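DNA polymerase III, beta subunit (Thermotoga maritima, PDB 1VPK) probably tethers DNA polymerase to its template as a sliding clamp, a ring-shaped head-to-tail homodimer that encircles DNA and confers processivity. Local coordinates at residues V283-S286 / K287-S291; F334-D337 / V338-I342. All coordinates share one frame; numbering follows the deposited sequence.

Contact 1. Residues V283-S286 / K287-S291; sequences VIAS and KGSES
K287 and I284 meet where helix 271-285 of this clamp's C-terminal domain runs out into a type I beta turn, A285 to G288, a compact example of how a helix end is closed by main-chain atoms. K287 N bonds to I284 O at 3.1 Å, coming in well above the carbonyl plane. The lysine side chain starts with CG anti to its own carbonyl carbon (chi1 -76°) and the chain bends at chi2, which lays CB and CG over the carbonyl oxygens of V283 and I284. Its ammonium end leads on to the second subunit, where NZ bonds to D85 of that chain.

G288 follows as the first residue to leave helical geometry, with positive phi; its N donates to A285 O and closes the turn. At S289 a water bridges two backbone atoms, giving a proton to I284 O and accepting one from S289 N. The S289 hydroxyl accepts a weak bond from S291 N. E290 N then makes the shortest of the three direct bonds, 2.8 Å to A285 O, which therefore holds two donors on opposite faces of its plane. The glutamate chain folds back, and E290 CD comes to 3.7 Å from A285 O. Last comes S291, whose carbonyl O lies 3.7 Å from A285 CB and accepts a bond from S305 OG.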
loop_
_atom_site.group_PDB
_atom_site.type_symbol
_atom_site.label_atom_id
_atom_site.label_comp_id
_atom_site.label_asym_id
_atom_site.label_seq_id
_atom_site.Cartn_x
_atom_site.Cartn_y
_atom_site.Cartn_z
ATOM N N VAL A 283 -12.144 6.173 14.685
ATOM C CA VAL A 283 -11.356 5.444 15.659
ATOM C C VAL A 283 -12.280 4.510 16.471
ATOM O O VAL A 283 -11.913 3.375 16.751
ATOM C CB VAL A 283 -10.565 6.385 16.572
ATOM C CG1 VAL A 283 -9.937 5.585 17.761
ATOM C CG2 VAL A 283 -9.495 7.082 15.788
ATOM N N ILE A 284 -13.472 4.993 16.833
ATOM C CA ILE A 284 -14.440 4.193 17.587
ATOM C C ILE A 284 -15.424 3.465 16.664
ATOM O O ILE A 284 -15.737 2.317 16.909
ATOM C CB ILE A 284 -15.195 5.026 18.666
ATOM C CG1 ILE A 284 -14.220 5.430 19.774
ATOM C CG2 ILE A 284 -16.428 4.240 19.250
ATOM C CD1 ILE A 284 -13.538 4.333 20.483
ATOM N N ALA A 285 -15.869 4.128 15.594
ATOM C CA ALA A 285 -16.851 3.528 14.697
ATOM C C ALA A 285 -16.354 2.237 14.010
ATOM O O ALA A 285 -17.142 1.276 13.816
ATOM C CB ALA A 285 -17.337 4.550 13.672
ATOM N N SER A 286 -15.066 2.197 13.681
ATOM C CA SER A 286 -14.466 1.046 12.993
ATOM C C SER A 286 -14.394 -0.180 13.855
ATOM O O SER A 286 -14.225 -1.297 13.340
ATOM C CB SER A 286 -13.080 1.382 12.438
ATOM O OG SER A 286 -13.243 2.205 11.262
ATOM N N LYS A 287 -14.534 0.014 15.166
ATOM C CA LYS A 287 -14.544 -1.094 16.089
ATOM C C LYS A 287 -15.793 -1.974 15.985
ATOM O O LYS A 287 -15.727 -3.150 16.309
ATOM C CB LYS A 287 -14.338 -0.601 17.530
ATOM C CG LYS A 287 -12.905 -0.218 17.842
ATOM C CD LYS A 287 -12.078 -1.485 18.095
ATOM C CE LYS A 287 -10.605 -1.302 17.773
ATOM N NZ LYS A 287 -9.996 -2.596 17.407
ATOM N N GLY A 288 -16.918 -1.438 15.537
ATOM C CA GLY A 288 -18.077 -2.285 15.327
ATOM C C GLY A 288 -19.351 -1.594 14.929
ATOM O O GLY A 288 -20.093 -2.096 14.080
ATOM N N SER A 289 -19.628 -0.439 15.529
ATOM C CA SER A 289 -20.895 0.250 15.269
ATOM C C SER A 289 -21.014 0.666 13.813
ATOM O O SER A 289 -22.123 0.626 13.255
ATOM C CB SER A 289 -21.066 1.447 16.189
ATOM O OG SER A 289 -20.329 2.548 15.729
ATOM N N GLU A 290 -19.888 1.030 13.193
ATOM C CA GLU A 290 -19.877 1.566 11.802
ATOM C C GLU A 290 -20.921 2.659 11.642
ATOM O O GLU A 290 -21.667 2.727 10.640
ATOM C CB GLU A 290 -20.119 0.450 10.774
ATOM C CG GLU A 290 -19.305 -0.813 10.996
ATOM C CD GLU A 290 -17.803 -0.656 10.776
ATOM O OE1 GLU A 290 -17.401 0.248 10.029
ATOM O OE2 GLU A 290 -17.013 -1.467 11.319
ATOM N N SER A 291 -20.979 3.528 12.646
ATOM C CA SER A 291 -22.040 4.537 12.723
ATOM C C SER A 291 -21.525 5.818 13.320
ATOM O O SER A 291 -20.750 5.759 14.238
ATOM C CB SER A 291 -23.146 4.001 13.614
ATOM O OG SER A 291 -23.978 5.035 14.079
HETATM O O HOH W 1 -18.103 0.934 17.482
#

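Contact 2. Residues F334-D337 / V338-I342; sequences FIED and VLKHI
D337 and K340, one helical turn apart on helix 332-341, form a salt bridge of the i to i+3 kind, with K340 NZ 2.8 Å from D337 OD1. The two side chains lie next to each other and point the same way, and the ammonium nitrogen meets the carboxylate oxygen nearly head-on along its C-O bond. The other oxygen, D337 OD2, pairs with R187, so the carboxylate is held by a positive group at each of its oxygens, which would be expected to favour its charged form.

A second side chain closes on the backbone of the same aspartate. H341 ND1 donates to D337 O over 2.8 Å at an N-H...O angle of 160°, with the acceptor close to the imidazole plane. This ring bond stands where an i to i+4 amide bond would be expected, while H341 N turns instead to V338 O at 2.9 Å. Stacking on F155 further fixes the ring.

E336 packs on K340 as well, crossing its side chain at about a right angle. With CG anti to the backbone N (chi1 180°), E336 CG comes to 3.8 Å from K340 CE; the bend at chi2 then turns E336 OE2 back to 3.7 Å from K340 CG. The opposite charges themselves stay apart. Regular helical bonds supply the frame: K340 N to E336 O is nearly straight at 170°, and L339 N reaches I335 O.

Toward the rest of the domain, I335 and L339 both rest on L278 of helix 271-285, whereas I335, V338 and I342 pack on I360 of strand 358-362, and V338, H341 and I342 on Y370 of strand 368-372.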
loop_
_atom_site.group_PDB
_atom_site.type_symbol
_atom_site.label_atom_id
_atom_site.label_comp_id
_atom_site.label_asym_id
_atom_site.label_seq_id
_atom_site.Cartn_x
_atom_site.Cartn_y
_atom_site.Cartn_z
ATOM N N PHE A 334 -19.193 6.106 4.146
ATOM C CA PHE A 334 -19.914 6.621 2.979
ATOM C C PHE A 334 -19.828 8.139 2.874
ATOM O O PHE A 334 -19.833 8.681 1.762
ATOM C CB PHE A 334 -21.364 6.184 2.972
ATOM C CG PHE A 334 -21.584 4.724 2.768
ATOM C CD1 PHE A 334 -20.697 3.925 2.063
ATOM C CD2 PHE A 334 -22.754 4.155 3.214
ATOM C CE1 PHE A 334 -20.965 2.555 1.863
ATOM C CE2 PHE A 334 -23.032 2.834 3.015
ATOM C CZ PHE A 334 -22.128 2.013 2.336
ATOM N N ILE A 335 -19.723 8.834 4.007
ATOM C CA ILE A 335 -19.632 10.287 3.984
ATOM C C ILE A 335 -18.230 10.619 3.569
ATOM O O ILE A 335 -18.020 11.521 2.746
ATOM C CB ILE A 335 -19.880 10.954 5.372
ATOM C CG1 ILE A 335 -21.219 10.558 6.006
ATOM C CG2 ILE A 335 -19.767 12.511 5.265
ATOM C CD1 ILE A 335 -22.386 10.965 5.233
ATOM N N GLU A 336 -17.248 9.938 4.174
ATOM C CA GLU A 336 -15.878 10.151 3.808
ATOM C C GLU A 336 -15.580 9.911 2.303
ATOM O O GLU A 336 -14.852 10.664 1.700
ATOM C CB GLU A 336 -14.950 9.300 4.684
ATOM C CG GLU A 336 -13.468 9.470 4.354
ATOM C CD GLU A 336 -12.997 10.907 4.549
ATOM O OE1 GLU A 336 -12.889 11.360 5.744
ATOM O OE2 GLU A 336 -12.743 11.591 3.508
ATOM N N ASP A 337 -16.114 8.851 1.715
ATOM C CA ASP A 337 -15.979 8.604 0.265
ATOM C C ASP A 337 -16.383 9.797 -0.581
ATOM O O ASP A 337 -15.684 10.162 -1.485
ATOM C CB ASP A 337 -16.876 7.440 -0.133
ATOM C CG ASP A 337 -16.317 6.095 0.253
ATOM O OD1 ASP A 337 -15.105 5.969 0.533
ATOM O OD2 ASP A 337 -17.094 5.124 0.210
ATOM N N VAL A 338 -17.526 10.406 -0.276
ATOM C CA VAL A 338 -17.987 11.628 -0.963
ATOM C C VAL A 338 -16.956 12.768 -0.902
ATOM O O VAL A 338 -16.606 13.374 -1.921
ATOM C CB VAL A 338 -19.370 12.087 -0.374
ATOM C CG1 VAL A 338 -19.726 13.403 -0.826
ATOM C CG2 VAL A 338 -20.528 11.098 -0.740
ATOM N N LEU A 339 -16.428 13.032 0.288
ATOM C CA LEU A 339 -15.550 14.176 0.498
ATOM C C LEU A 339 -14.279 14.064 -0.276
ATOM O O LEU A 339 -13.807 15.039 -0.805
ATOM C CB LEU A 339 -15.215 14.365 1.996
ATOM C CG LEU A 339 -16.445 14.498 2.885
ATOM C CD1 LEU A 339 -16.047 14.635 4.362
ATOM C CD2 LEU A 339 -17.352 15.644 2.376
ATOM N N LYS A 340 -13.748 12.850 -0.363
ATOM C CA LYS A 340 -12.620 12.546 -1.223
ATOM C C LYS A 340 -12.822 13.016 -2.650
ATOM O O LYS A 340 -11.849 13.340 -3.327
ATOM C CB LYS A 340 -12.371 11.023 -1.287
ATOM C CG LYS A 340 -12.019 10.356 0.043
ATOM C CD LYS A 340 -11.915 8.821 -0.086
ATOM C CE LYS A 340 -11.703 8.116 1.313
ATOM N NZ LYS A 340 -12.583 6.878 1.458
ATOM N N HIS A 341 -14.062 12.982 -3.145
ATOM C CA HIS A 341 -14.309 13.304 -4.536
ATOM C C HIS A 341 -14.776 14.712 -4.817
ATOM O O HIS A 341 -14.995 15.069 -5.967
ATOM C CB HIS A 341 -15.328 12.312 -5.080
ATOM C CG HIS A 341 -14.787 10.932 -5.163
ATOM N ND1 HIS A 341 -14.867 10.045 -4.120
ATOM C CD2 HIS A 341 -14.045 10.335 -6.114
ATOM C CE1 HIS A 341 -14.246 8.929 -4.447
ATOM N NE2 HIS A 341 -13.756 9.073 -5.662
ATOM N N ILE A 342 -14.972 15.497 -3.765
ATOM C CA ILE A 342 -15.305 16.907 -3.910
ATOM C C ILE A 342 -14.037 17.718 -3.837
ATOM O O ILE A 342 -13.148 17.454 -3.019
ATOM C CB ILE A 342 -16.306 17.331 -2.835
ATOM C CG1 ILE A 342 -17.661 16.656 -3.115
ATOM C CG2 ILE A 342 -16.449 18.860 -2.764
ATOM C CD1 ILE A 342 -18.711 16.899 -2.090
#

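How the contacts relate
Taken from the N terminus, the two contacts come in series within the C-terminal domain, neither nesting in nor crossing the other. Contact 1 closes the short loop that leads from helix 271-285 into strand 292-296, at the edge of the chain where the second subunit packs. Four further strands follow before helix 332-341, most of which makes up contact 2, nearer the chain's centre. Their centres lie 18 Å apart and their nearest atoms about 8 Å, without touching. What joins them is helix 271-285: it ends at contact 1, while its earlier residues, L278 and R275 among them, pack against contact 2.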